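Local coordinates for protein (2Z,6E)-hedycaryol synthase (PDB 4MC3) that converts (2E,6E)-farnesyl diphosphate and water into the sesquiterpene alcohol (2Z,6E)-hedycaryol plus diphosphate, through a magnesium-dependent 1,11-cyclization, at residues F9-P14 and G305-H310; W29-I32 and G36-P39; I75-R80 and S117-A122; I217-D222 and A258-A263. All coordinates share one frame; numbering follows the deposited sequence.

Contact 1. Residues F9-P14 and G305-H310; sequences FYVPFP and GQLVWH. With 28U ((3R,6E)-3,7,11-trimethyldodeca-1,6,10-trien-3-ol), chain B.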
loop_
_atom_site.group_PDB
_atom_site.type_symbol
_atom_site.label_atom_id
_atom_site.label_comp_id
_atom_site.label_asym_id
_atom_site.label_seq_id
_atom_site.Cartn_x
_atom_site.Cartn_y
_atom_site.Cartn_z
ATOM N N PHE A 9 6.729 10.515 -16.441
ATOM C CA PHE A 9 7.371 9.591 -15.517
ATOM C C PHE A 9 7.704 8.353 -16.283
ATOM O O PHE A 9 6.858 7.858 -17.025
ATOM C CB PHE A 9 6.422 9.190 -14.386
ATOM C CG PHE A 9 6.070 10.304 -13.444
ATOM C CD1 PHE A 9 7.034 10.871 -12.625
ATOM C CD2 PHE A 9 4.751 10.750 -13.329
ATOM C CE1 PHE A 9 6.692 11.870 -11.717
ATOM C CE2 PHE A 9 4.419 11.748 -12.427
ATOM C CZ PHE A 9 5.392 12.297 -11.614
ATOM N N TYR A 10 8.926 7.865 -16.105
ATOM C CA TYR A 10 9.353 6.635 -16.738
ATOM C C TYR A 10 9.861 5.654 -15.689
ATOM O O TYR A 10 10.630 6.010 -14.786
ATOM C CB TYR A 10 10.453 6.904 -17.791
ATOM C CG TYR A 10 11.071 5.619 -18.331
ATOM C CD1 TYR A 10 10.425 4.881 -19.340
ATOM C CD2 TYR A 10 12.268 5.105 -17.801
ATOM C CE1 TYR A 10 10.963 3.689 -19.806
ATOM C CE2 TYR A 10 12.816 3.914 -18.277
ATOM C CZ TYR A 10 12.155 3.212 -19.265
ATOM O OH TYR A 10 12.689 2.033 -19.757
ATOM N N VAL A 11 9.415 4.416 -15.828
ATOM C CA VAL A 11 9.845 3.321 -14.978
ATOM C C VAL A 11 10.255 2.152 -15.887
ATOM O O VAL A 11 9.530 1.797 -16.809
ATOM C CB VAL A 11 8.688 2.885 -14.024
ATOM C CG1 VAL A 11 9.163 1.786 -13.151
ATOM C CG2 VAL A 11 8.255 4.067 -13.168
ATOM N N PRO A 12 11.420 1.556 -15.636
ATOM C CA PRO A 12 11.976 0.558 -16.578
ATOM C C PRO A 12 11.372 -0.830 -16.474
ATOM O O PRO A 12 11.578 -1.658 -17.370
ATOM C CB PRO A 12 13.440 0.482 -16.174
ATOM C CG PRO A 12 13.494 0.962 -14.786
ATOM C CD PRO A 12 12.451 2.021 -14.693
ATOM N N PHE A 13 10.645 -1.088 -15.389
ATOM C CA PHE A 13 10.179 -2.428 -15.079
ATOM C C PHE A 13 8.971 -2.764 -15.953
ATOM O O PHE A 13 8.128 -1.904 -16.213
ATOM C CB PHE A 13 9.813 -2.515 -13.577
ATOM C CG PHE A 13 10.903 -2.009 -12.654
ATOM C CD1 PHE A 13 12.168 -2.592 -12.624
ATOM C CD2 PHE A 13 10.675 -0.895 -11.852
ATOM C CE1 PHE A 13 13.187 -2.076 -11.806
ATOM C CE2 PHE A 13 11.673 -0.393 -11.029
ATOM C CZ PHE A 13 12.933 -0.979 -11.009
ATOM N N PRO A 14 8.879 -4.036 -16.417
ATOM C CA PRO A 14 7.725 -4.379 -17.215
ATOM C C PRO A 14 6.395 -4.151 -16.493
ATOM O O PRO A 14 6.321 -4.270 -15.247
ATOM C CB PRO A 14 7.952 -5.864 -17.569
ATOM C CG PRO A 14 9.424 -6.062 -17.448
ATOM C CD PRO A 14 9.853 -5.138 -16.325
ATOM N N GLY A 305 3.048 -0.594 -12.485
ATOM C CA GLY A 305 1.605 -0.808 -12.473
ATOM C C GLY A 305 0.868 0.347 -11.881
ATOM O O GLY A 305 -0.205 0.718 -12.367
ATOM N N GLN A 306 1.402 0.908 -10.788
ATOM C CA GLN A 306 0.645 1.960 -10.133
ATOM C C GLN A 306 0.759 3.285 -10.901
ATOM O O GLN A 306 -0.142 4.121 -10.847
ATOM C CB GLN A 306 1.027 2.126 -8.651
ATOM C CG GLN A 306 0.872 0.865 -7.818
ATOM C CD GLN A 306 -0.539 0.256 -7.854
ATOM O OE1 GLN A 306 -1.488 0.961 -7.878
ATOM N NE2 GLN A 306 -0.637 -1.066 -7.775
ATOM N N LEU A 307 1.862 3.471 -11.630
ATOM C CA LEU A 307 1.993 4.623 -12.515
ATOM C C LEU A 307 0.944 4.563 -13.617
ATOM O O LEU A 307 0.260 5.551 -13.912
ATOM C CB LEU A 307 3.401 4.697 -13.113
ATOM C CG LEU A 307 3.653 5.731 -14.208
ATOM C CD1 LEU A 307 3.444 7.130 -13.634
ATOM C CD2 LEU A 307 5.058 5.530 -14.760
ATOM N N VAL A 308 0.789 3.394 -14.199
ATOM C CA VAL A 308 -0.177 3.193 -15.265
ATOM C C VAL A 308 -1.617 3.296 -14.748
ATOM O O VAL A 308 -2.504 3.862 -15.431
ATOM C CB VAL A 308 0.123 1.840 -15.951
ATOM C CG1 VAL A 308 -0.994 1.438 -16.872
ATOM C CG2 VAL A 308 1.462 1.932 -16.681
ATOM N N TRP A 309 -1.862 2.784 -13.544
ATOM C CA TRP A 309 -3.166 2.922 -12.897
ATOM C C TRP A 309 -3.514 4.409 -12.699
ATOM O O TRP A 309 -4.660 4.804 -12.927
ATOM C CB TRP A 309 -3.170 2.160 -11.563
ATOM C CG TRP A 309 -4.553 1.982 -10.916
ATOM C CD1 TRP A 309 -5.535 1.095 -11.290
ATOM C CD2 TRP A 309 -5.062 2.681 -9.775
ATOM N NE1 TRP A 309 -6.635 1.225 -10.460
ATOM C CE2 TRP A 309 -6.368 2.193 -9.527
ATOM C CE3 TRP A 309 -4.550 3.691 -8.952
ATOM C CZ2 TRP A 309 -7.159 2.671 -8.482
ATOM C CZ3 TRP A 309 -5.339 4.166 -7.913
ATOM C CH2 TRP A 309 -6.632 3.655 -7.687
ATOM N N HIS A 310 -2.535 5.235 -12.311
ATOM C CA HIS A 310 -2.709 6.715 -12.297
ATOM C C HIS A 310 -2.511 7.283 -13.692
ATOM O O HIS A 310 -2.492 8.499 -13.885
ATOM C CB HIS A 310 -1.726 7.404 -11.347
ATOM C CG HIS A 310 -1.825 6.935 -9.934
ATOM N ND1 HIS A 310 -0.958 6.007 -9.399
ATOM C CD2 HIS A 310 -2.700 7.246 -8.948
ATOM C CE1 HIS A 310 -1.284 5.772 -8.143
ATOM N NE2 HIS A 310 -2.352 6.493 -7.852
HETATM C C4 28U B . -1.431 3.321 -5.184
HETATM C C5 28U B . -3.716 2.236 -5.058
HETATM C C6 28U B . -3.671 0.840 -4.468
HETATM C C7 28U B . -4.761 0.271 -3.606
HETATM C C8 28U B . -5.722 0.920 -2.893
HETATM C C10 28U B . -6.017 2.397 -2.954
HETATM C C13 28U B . -5.715 3.321 0.113
HETATM C C15 28U B . -5.261 4.713 -0.281
HETATM O O16 28U B . -3.324 4.651 -4.682
HETATM C C3 28U B . -2.780 3.334 -4.420
HETATM C C2 28U B . -2.483 3.168 -2.921
HETATM C C1 28U B . -3.498 3.202 -2.018
HETATM C C9 28U B . -6.170 0.370 -1.549
HETATM C C11 28U B . -5.201 0.780 -0.390
HETATM C C12 28U B . -4.893 2.251 -0.067
HETATM C C14 28U B . -7.227 3.252 0.245
#
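Leu307 reaches out from the last turn of helix 286-309 to two residues of the extended N-terminal chain, Phe9 and Val11. With CG anti to the backbone N (chi1 172°), the isobutyl group projects from the helix and its branches part. CD1 lies 3.7 Å from Phe9 CB and comes obliquely upon the ring, 3.9 Å from Phe9 CD2. The other methyl, CD2, lies between Phe9 and Val11, 3.9 Å from Val11 CG2, the Val11 and Leu307 side chains running past each other in opposite directions. A forked leucine suits a place where two separate apolar neighbours must be met. Phe9 turns its ring away from Leu307 toward Val261 on helix 250-282, while Val11 also rests on Leu303 and His216.

The same helix end faces the nerolidol pocket. Gln306 OE1 is 3.6 Å from C4 of the ligand, and Trp309 CZ3 is 3.8 Å from C5. His310 lies with its ring edge toward the ligand hydroxyl, NE2 being 3.8 Å from O16, and Trp309 CE3 lies over the rim of one imidazole face. ND1 bonds to Gln306 O, though the modelled 2.5 Å is unusually short and its exact length doubtful; NE2 is hydrogen-bonded to Asn221 ND2. With an alanine here, the Asn221 amide would probably lose its imidazole mate and that side of the pocket would be left less well filled. The chemistry is therefore divided: Leu307 meets Phe9 and Val11 by apolar contact, to which Phe13 O adds a hydrogen bond to Ser304 OG, while polar and aromatic groups line the nerolidol pocket.

Contact 2. Residues W29-I32 and G36-P39; sequences WEWI and GLAP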
loop_
_atom_site.group_PDB
_atom_site.type_symbol
_atom_site.label_atom_id
_atom_site.label_comp_id
_atom_site.label_asym_id
_atom_site.label_seq_id
_atom_site.Cartn_x
_atom_site.Cartn_y
_atom_site.Cartn_z
ATOM N N TRP A 29 -16.777 -9.217 -5.310
ATOM C CA TRP A 29 -18.136 -8.682 -5.271
ATOM C C TRP A 29 -19.092 -9.545 -4.481
ATOM O O TRP A 29 -19.973 -9.048 -3.786
ATOM C CB TRP A 29 -18.656 -8.473 -6.695
ATOM C CG TRP A 29 -18.329 -7.185 -7.150
ATOM C CD1 TRP A 29 -17.387 -6.853 -8.060
ATOM C CD2 TRP A 29 -18.835 -5.968 -6.624
ATOM N NE1 TRP A 29 -17.302 -5.508 -8.166
ATOM C CE2 TRP A 29 -18.190 -4.933 -7.295
ATOM C CE3 TRP A 29 -19.821 -5.655 -5.648
ATOM C CZ2 TRP A 29 -18.498 -3.591 -7.071
ATOM C CZ3 TRP A 29 -20.117 -4.336 -5.416
ATOM C CH2 TRP A 29 -19.456 -3.312 -6.124
ATOM N N GLU A 30 -18.960 -10.841 -4.614
ATOM C CA GLU A 30 -19.695 -11.768 -3.780
ATOM C C GLU A 30 -19.447 -11.548 -2.280
ATOM O O GLU A 30 -20.372 -11.559 -1.451
ATOM C CB GLU A 30 -19.272 -13.123 -4.236
ATOM C CG GLU A 30 -19.660 -14.259 -3.380
ATOM C CD GLU A 30 -20.326 -15.324 -4.193
ATOM O OE1 GLU A 30 -19.976 -15.630 -5.384
ATOM O OE2 GLU A 30 -21.243 -15.818 -3.583
ATOM N N TRP A 31 -18.191 -11.300 -1.930
ATOM C CA TRP A 31 -17.844 -11.062 -0.516
ATOM C C TRP A 31 -18.422 -9.708 -0.062
ATOM O O TRP A 31 -18.940 -9.552 1.078
ATOM C CB TRP A 31 -16.329 -11.146 -0.350
ATOM C CG TRP A 31 -15.850 -10.933 1.042
ATOM C CD1 TRP A 31 -15.759 -11.872 2.020
ATOM C CD2 TRP A 31 -15.341 -9.731 1.589
ATOM N NE1 TRP A 31 -15.267 -11.324 3.169
ATOM C CE2 TRP A 31 -14.986 -10.004 2.925
ATOM C CE3 TRP A 31 -15.127 -8.441 1.088
ATOM C CZ2 TRP A 31 -14.454 -9.030 3.750
ATOM C CZ3 TRP A 31 -14.591 -7.503 1.903
ATOM C CH2 TRP A 31 -14.272 -7.785 3.204
ATOM N N ILE A 32 -18.311 -8.718 -0.923
ATOM C CA ILE A 32 -18.871 -7.399 -0.670
ATOM C C ILE A 32 -20.371 -7.510 -0.401
ATOM O O ILE A 32 -20.894 -6.938 0.569
ATOM C CB ILE A 32 -18.635 -6.442 -1.834
ATOM C CG1 ILE A 32 -17.148 -6.022 -1.899
ATOM C CG2 ILE A 32 -19.541 -5.217 -1.752
ATOM C CD1 ILE A 32 -16.756 -5.434 -3.249
ATOM N N GLY A 36 -22.393 -6.523 3.267
ATOM C CA GLY A 36 -23.079 -5.246 3.380
ATOM C C GLY A 36 -22.139 -4.077 3.216
ATOM O O GLY A 36 -22.461 -2.963 3.621
ATOM N N LEU A 37 -20.994 -4.319 2.575
ATOM C CA LEU A 37 -20.039 -3.238 2.356
ATOM C C LEU A 37 -20.425 -2.271 1.239
ATOM O O LEU A 37 -19.778 -1.242 1.027
ATOM C CB LEU A 37 -18.631 -3.798 2.083
ATOM C CG LEU A 37 -18.026 -4.578 3.231
ATOM C CD1 LEU A 37 -16.708 -5.152 2.781
ATOM C CD2 LEU A 37 -17.860 -3.743 4.494
ATOM N N ALA A 38 -21.489 -2.579 0.513
ATOM C CA ALA A 38 -22.001 -1.635 -0.444
ATOM C C ALA A 38 -23.520 -1.767 -0.417
ATOM O O ALA A 38 -24.129 -2.215 -1.406
ATOM C CB ALA A 38 -21.410 -1.897 -1.814
ATOM N N PRO A 39 -24.135 -1.383 0.730
ATOM C CA PRO A 39 -25.536 -1.664 1.073
ATOM C C PRO A 39 -26.564 -0.806 0.341
ATOM O O PRO A 39 -27.764 -1.046 0.448
ATOM C CB PRO A 39 -25.585 -1.343 2.564
ATOM C CG PRO A 39 -24.661 -0.181 2.684
ATOM C CD PRO A 39 -23.537 -0.450 1.707
HETATM O O HOH W 1 -22.979 -4.936 0.064
#
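Leu37 reaches back to Ile32 in a Schellman motif that ends helix 21-35. The backbone bond across the contact, from Leu37 N to Ile32 O, is weak, at 3.3 Å and 151°. Gly36 makes the reversal with a phi of 70°, a left-handed conformation that glycine, having no CB to clash, adopts most easily.

Apolar contacts close the turn beneath these backbone groups. Ile32 CG2 stands 3.8 Å from Ala38 CB and 4.2 Å from Leu37 CB, so the branched isoleucine spans both loop residues, and the small alanine lets the loop lie close to the helix. The closest apolar approach joins Leu37 CD1 to Trp31 CZ3, at 3.3 Å. The indole gets there because its CG is anti to the backbone N (chi1 -180°), which carries the six-membered ring to the leucine methyl; the two groups meet obliquely. Around the contact Trp31 also leans on Leu77 and Leu126, Ile32 on Ala76, and Leu37 on Thr119, which ties the turn to helices 65-84 and 118-131.

Water completes the polar set. One molecule donates to Ile32 O at 2.9 Å and accepts from Ala38 N at 2.8 Å, bridging the helix carbonyl to the loop.

Contact 3. Residues I75-R80 and S117-A122; sequences IALTFR and SPTARA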
loop_
_atom_site.group_PDB
_atom_site.type_symbol
_atom_site.label_atom_id
_atom_site.label_comp_id
_atom_site.label_asym_id
_atom_site.label_seq_id
_atom_site.Cartn_x
_atom_site.Cartn_y
_atom_site.Cartn_z
ATOM N N ILE A 75 -8.617 -4.807 -0.247
ATOM C CA ILE A 75 -8.761 -3.516 -0.954
ATOM C C ILE A 75 -10.202 -2.996 -0.907
ATOM O O ILE A 75 -10.429 -1.822 -0.645
ATOM C CB ILE A 75 -8.227 -3.618 -2.383
ATOM C CG1 ILE A 75 -6.695 -3.851 -2.376
ATOM C CG2 ILE A 75 -8.605 -2.378 -3.152
ATOM C CD1 ILE A 75 -6.111 -4.047 -3.777
ATOM N N ALA A 76 -11.170 -3.876 -1.113
ATOM C CA ALA A 76 -12.570 -3.447 -1.039
ATOM C C ALA A 76 -12.925 -2.953 0.348
ATOM O O ALA A 76 -13.609 -1.936 0.495
ATOM C CB ALA A 76 -13.476 -4.594 -1.425
ATOM N N LEU A 77 -12.490 -3.679 1.369
ATOM C CA LEU A 77 -12.731 -3.244 2.736
ATOM C C LEU A 77 -12.117 -1.881 3.015
ATOM O O LEU A 77 -12.747 -1.045 3.668
ATOM C CB LEU A 77 -12.268 -4.293 3.702
ATOM C CG LEU A 77 -12.433 -3.976 5.171
ATOM C CD1 LEU A 77 -13.870 -3.877 5.625
ATOM C CD2 LEU A 77 -11.672 -5.040 5.956
ATOM N N THR A 78 -10.860 -1.690 2.596
ATOM C CA THR A 78 -10.201 -0.402 2.852
ATOM C C THR A 78 -10.850 0.754 2.096
ATOM O O THR A 78 -10.939 1.863 2.641
ATOM C CB THR A 78 -8.663 -0.477 2.683
ATOM O OG1 THR A 78 -8.344 -0.769 1.354
ATOM C CG2 THR A 78 -8.095 -1.522 3.543
ATOM N N PHE A 79 -11.381 0.478 0.889
ATOM C CA PHE A 79 -12.166 1.483 0.194
ATOM C C PHE A 79 -13.365 1.893 0.999
ATOM O O PHE A 79 -13.652 3.108 1.129
ATOM C CB PHE A 79 -12.648 1.044 -1.204
ATOM C CG PHE A 79 -13.691 1.998 -1.754
ATOM C CD1 PHE A 79 -15.043 1.688 -1.718
ATOM C CD2 PHE A 79 -13.315 3.299 -2.119
ATOM C CE1 PHE A 79 -15.988 2.596 -2.147
ATOM C CE2 PHE A 79 -14.267 4.211 -2.540
ATOM C CZ PHE A 79 -15.606 3.851 -2.554
ATOM N N ARG A 80 -14.064 0.919 1.563
ATOM C CA ARG A 80 -15.263 1.210 2.354
ATOM C C ARG A 80 -14.908 1.963 3.638
ATOM O O ARG A 80 -15.583 2.928 3.977
ATOM C CB ARG A 80 -16.036 -0.050 2.657
ATOM C CG ARG A 80 -17.328 0.162 3.450
ATOM C CD ARG A 80 -18.298 1.124 2.769
ATOM N NE ARG A 80 -19.587 1.052 3.447
ATOM C CZ ARG A 80 -20.632 1.847 3.222
ATOM N NH1 ARG A 80 -20.586 2.812 2.305
ATOM N NH2 ARG A 80 -21.729 1.664 3.924
ATOM N N SER A 117 -20.974 -1.888 13.801
ATOM C CA SER A 117 -20.391 -1.429 12.550
ATOM C C SER A 117 -20.183 -2.633 11.595
ATOM O O SER A 117 -19.385 -3.512 11.893
ATOM C CB SER A 117 -19.052 -0.698 12.827
ATOM O OG SER A 117 -18.327 -0.330 11.636
ATOM N N PRO A 118 -20.918 -2.683 10.449
ATOM C CA PRO A 118 -20.672 -3.767 9.501
ATOM C C PRO A 118 -19.228 -3.749 8.963
ATOM O O PRO A 118 -18.674 -4.757 8.622
ATOM C CB PRO A 118 -21.691 -3.513 8.372
ATOM C CG PRO A 118 -22.303 -2.168 8.640
ATOM C CD PRO A 118 -22.156 -1.939 10.116
ATOM N N THR A 119 -18.610 -2.584 8.920
ATOM C CA THR A 119 -17.254 -2.493 8.457
ATOM C C THR A 119 -16.266 -3.074 9.496
ATOM O O THR A 119 -15.343 -3.858 9.157
ATOM C CB THR A 119 -16.935 -1.055 8.140
ATOM O OG1 THR A 119 -17.872 -0.592 7.136
ATOM C CG2 THR A 119 -15.579 -0.977 7.601
ATOM N N ALA A 120 -16.420 -2.736 10.752
ATOM C CA ALA A 120 -15.550 -3.304 11.786
ATOM C C ALA A 120 -15.704 -4.802 11.941
ATOM O O ALA A 120 -14.721 -5.530 12.136
ATOM C CB ALA A 120 -15.750 -2.593 13.106
ATOM N N ARG A 121 -16.947 -5.266 11.892
ATOM C CA ARG A 121 -17.202 -6.698 11.969
ATOM C C ARG A 121 -16.564 -7.411 10.768
ATOM O O ARG A 121 -16.010 -8.518 10.933
ATOM C CB ARG A 121 -18.699 -6.941 12.119
ATOM C CG ARG A 121 -19.263 -6.477 13.467
ATOM C CD ARG A 121 -20.637 -7.080 13.772
ATOM N NE ARG A 121 -20.833 -7.298 15.215
ATOM C CZ ARG A 121 -21.784 -8.066 15.756
ATOM N NH1 ARG A 121 -22.671 -8.718 14.997
ATOM N NH2 ARG A 121 -21.852 -8.186 17.081
ATOM N N ALA A 122 -16.673 -6.830 9.582
ATOM C CA ALA A 122 -16.028 -7.388 8.398
ATOM C C ALA A 122 -14.518 -7.442 8.562
ATOM O O ALA A 122 -13.894 -8.456 8.178
ATOM C CB ALA A 122 -16.382 -6.651 7.154
HETATM O O HOH W 2 -20.226 -1.007 5.267
#
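Leu77 and Thr119 cross at a slant between two nearly antiparallel helix segments, whose axes pass 10.5 Å apart at an angle of 151°. With CG anti to the backbone N (chi1 179°), the leucine extends toward helix 118-131 and a single methyl does the touching. CD1 sits 3.9 Å from Thr119 CG2 and 3.8 Å from Thr119 O, then 4.0 Å from Ala122 CB one turn further along. Alanine is small enough to receive that methyl, while threonine offers it a methyl and keeps its hydroxyl for other work.

Arg80 comes to the same threonine at about a right angle. Its CG, also anti to the backbone N, lies 3.8 Å from Thr119 OG1, and a bend at chi2 (57°) then turns CD and the guanidinium past the hydroxyl. There a water in the guanidinium plane, at its edge, accepts from Arg80 NE at 2.8 Å and donates to Thr119 OG1 at 3.0 Å. The hydroxyl is also hydrogen-bonded to Gln84 OE1, so two hydrogen bonds satisfy this buried group; Arg80 has a further long, weak ion pair with Asp83.

At the start of helix 118-131, Ser117 OG accepts from Ala120 N at 3.2 Å, an ST motif. The pairing belongs to the all-helical class I terpene synthase fold: helix 65-84 brings Thr78 to the ligand pocket and leads into the DDXXXE motif, inferred to bind magnesium, whose Gln84 is the residue that Thr119 holds.

Contact 4. Residues I217-D222 and A258-A263; sequences IALVND and AVLVEA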
loop_
_atom_site.group_PDB
_atom_site.type_symbol
_atom_site.label_atom_id
_atom_site.label_comp_id
_atom_site.label_asym_id
_atom_site.label_seq_id
_atom_site.Cartn_x
_atom_site.Cartn_y
_atom_site.Cartn_z
ATOM N N ILE A 217 5.489 5.392 -5.536
ATOM C CA ILE A 217 4.102 5.232 -5.833
ATOM C C ILE A 217 3.317 6.371 -5.251
ATOM O O ILE A 217 2.412 6.929 -5.896
ATOM C CB ILE A 217 3.640 3.837 -5.323
ATOM C CG1 ILE A 217 4.317 2.735 -6.153
ATOM C CG2 ILE A 217 2.158 3.702 -5.329
ATOM C CD1 ILE A 217 4.243 1.346 -5.549
ATOM N N ALA A 218 3.550 6.682 -3.978
ATOM C CA ALA A 218 2.793 7.744 -3.313
ATOM C C ALA A 218 3.035 9.111 -3.879
ATOM O O ALA A 218 2.070 9.907 -4.000
ATOM C CB ALA A 218 3.088 7.777 -1.841
ATOM N N LEU A 219 4.280 9.407 -4.239
ATOM C CA LEU A 219 4.615 10.725 -4.751
ATOM C C LEU A 219 4.037 10.907 -6.166
ATOM O O LEU A 219 3.576 12.005 -6.520
ATOM C CB LEU A 219 6.118 10.941 -4.746
ATOM C CG LEU A 219 6.717 11.133 -3.364
ATOM C CD1 LEU A 219 8.205 10.976 -3.377
ATOM C CD2 LEU A 219 6.324 12.474 -2.767
ATOM N N VAL A 220 4.062 9.836 -6.962
ATOM C CA VAL A 220 3.406 9.895 -8.280
ATOM C C VAL A 220 1.911 10.145 -8.056
ATOM O O VAL A 220 1.318 11.013 -8.726
ATOM C CB VAL A 220 3.690 8.615 -9.099
ATOM C CG1 VAL A 220 2.734 8.488 -10.292
ATOM C CG2 VAL A 220 5.144 8.614 -9.490
ATOM N N ASN A 221 1.285 9.407 -7.133
ATOM C CA ASN A 221 -0.125 9.628 -6.728
ATOM C C ASN A 221 -0.356 11.097 -6.348
ATOM O O ASN A 221 -1.324 11.685 -6.792
ATOM C CB ASN A 221 -0.583 8.659 -5.622
ATOM C CG ASN A 221 -1.995 8.929 -5.106
ATOM O OD1 ASN A 221 -2.200 9.788 -4.244
ATOM N ND2 ASN A 221 -2.971 8.157 -5.589
ATOM N N ASP A 222 0.551 11.697 -5.584
ATOM C CA ASP A 222 0.394 13.071 -5.126
ATOM C C ASP A 222 0.331 14.016 -6.337
ATOM O O ASP A 222 -0.474 14.947 -6.367
ATOM C CB ASP A 222 1.536 13.502 -4.193
ATOM C CG ASP A 222 1.438 12.960 -2.797
ATOM O OD1 ASP A 222 0.547 12.157 -2.468
ATOM O OD2 ASP A 222 2.312 13.360 -1.972
ATOM N N ALA A 258 9.065 15.608 -8.897
ATOM C CA ALA A 258 9.626 14.722 -9.940
ATOM C C ALA A 258 11.075 14.342 -9.624
ATOM O O ALA A 258 11.501 13.203 -9.843
ATOM C CB ALA A 258 9.539 15.375 -11.323
ATOM N N VAL A 259 11.855 15.272 -9.090
ATOM C CA VAL A 259 13.242 14.959 -8.718
ATOM C C VAL A 259 13.266 13.940 -7.554
ATOM O O VAL A 259 14.055 12.977 -7.512
ATOM C CB VAL A 259 14.002 16.239 -8.347
ATOM C CG1 VAL A 259 15.333 15.925 -7.679
ATOM C CG2 VAL A 259 14.189 17.114 -9.589
ATOM N N LEU A 260 12.376 14.143 -6.606
ATOM C CA LEU A 260 12.220 13.193 -5.485
ATOM C C LEU A 260 11.816 11.814 -5.952
ATOM O O LEU A 260 12.301 10.812 -5.415
ATOM C CB LEU A 260 11.199 13.674 -4.449
ATOM C CG LEU A 260 11.584 14.005 -3.022
ATOM C CD1 LEU A 260 10.312 14.032 -2.195
ATOM C CD2 LEU A 260 12.559 13.016 -2.432
ATOM N N VAL A 261 10.857 11.761 -6.867
ATOM C CA VAL A 261 10.438 10.496 -7.464
ATOM C C VAL A 261 11.610 9.769 -8.131
ATOM O O VAL A 261 11.788 8.549 -7.961
ATOM C CB VAL A 261 9.277 10.701 -8.475
ATOM C CG1 VAL A 261 8.970 9.462 -9.289
ATOM C CG2 VAL A 261 8.001 11.155 -7.785
ATOM N N GLU A 262 12.395 10.501 -8.946
ATOM C CA GLU A 262 13.525 9.873 -9.569
ATOM C C GLU A 262 14.477 9.336 -8.519
ATOM O O GLU A 262 15.019 8.234 -8.656
ATOM C CB GLU A 262 14.215 10.840 -10.561
ATOM C CG GLU A 262 13.386 11.097 -11.820
ATOM C CD GLU A 262 12.850 9.803 -12.476
ATOM O OE1 GLU A 262 13.705 9.008 -12.972
ATOM O OE2 GLU A 262 11.585 9.602 -12.501
ATOM N N ALA A 263 14.699 10.085 -7.443
ATOM C CA ALA A 263 15.489 9.605 -6.338
ATOM C C ALA A 263 14.969 8.279 -5.754
ATOM O O ALA A 263 15.761 7.363 -5.416
ATOM C CB ALA A 263 15.592 10.674 -5.255
#
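Flat groups take no part where Leu219 and Val220 meet Leu260 and Val261; here aliphatic branches alone touch, and the nearby amide of Asn221 and carboxylate of Asp222 belong to other sides of their helix. The carboxylate is well engaged there, with OD1 in a salt bridge to Arg175 and OD2 hydrogen-bonded to Tyr171 OH and Ala238 N.

Across the interface Val261 is the central residue. Its CG2 presses on Leu219 CB at 3.6 Å, and its CG1 meets Val220 CG2 at 3.9 Å, the two valines crossing at about a right angle. Beta-branched valine suits this spot because one methyl can serve each neighbour. Leu219 has CG anti to its carbonyl carbon (chi1 -72°), which leaves CB against Val261 while the chain beyond CG leads CD1 to Leu260 CD1, 3.9 Å away, the two leucines meeting at a slant.

The segments run nearly antiparallel, at 159°, with axes 9.5 Å apart, and the valine and leucine side chains meet between them. Helix 204-225 thus has helix 250-282 on one side, while Ile217 points away from this contact, and both it and Asn221 line the nerolidol pocket, Asn221 being also a probable magnesium ligand of the NSE motif. Leu172 of helix 168-178 touches both leucines, Leu307 of helix 286-309 packs on Val220, and Phe9 of the N-terminal loop reaches Val261.

The four contacts form two groups, and contact 3 lies across the chain's centre from contacts 1 and 4. Contacts 2 and 3, centres 9 Å apart, touch where helices 21-35, 65-84 and 118-131 gather; contacts 1 and 4, centres 11 Å apart, meet where helices 204-225, 250-282 and 286-309 come together. Contact centres in different groups are 28 to 34 Å apart. Along the chain contact 2 comes first, then contacts 3 and 4, while contact 1 joins the two ends of the modelled chain and spans them all. The layout brings helices from distant parts of the chain to the walls of one nerolidol pocket, lined by Thr78 from contact 3, Ile217 and Asn221 from contact 4, and Gln306, Trp309 and His310 from contact 1.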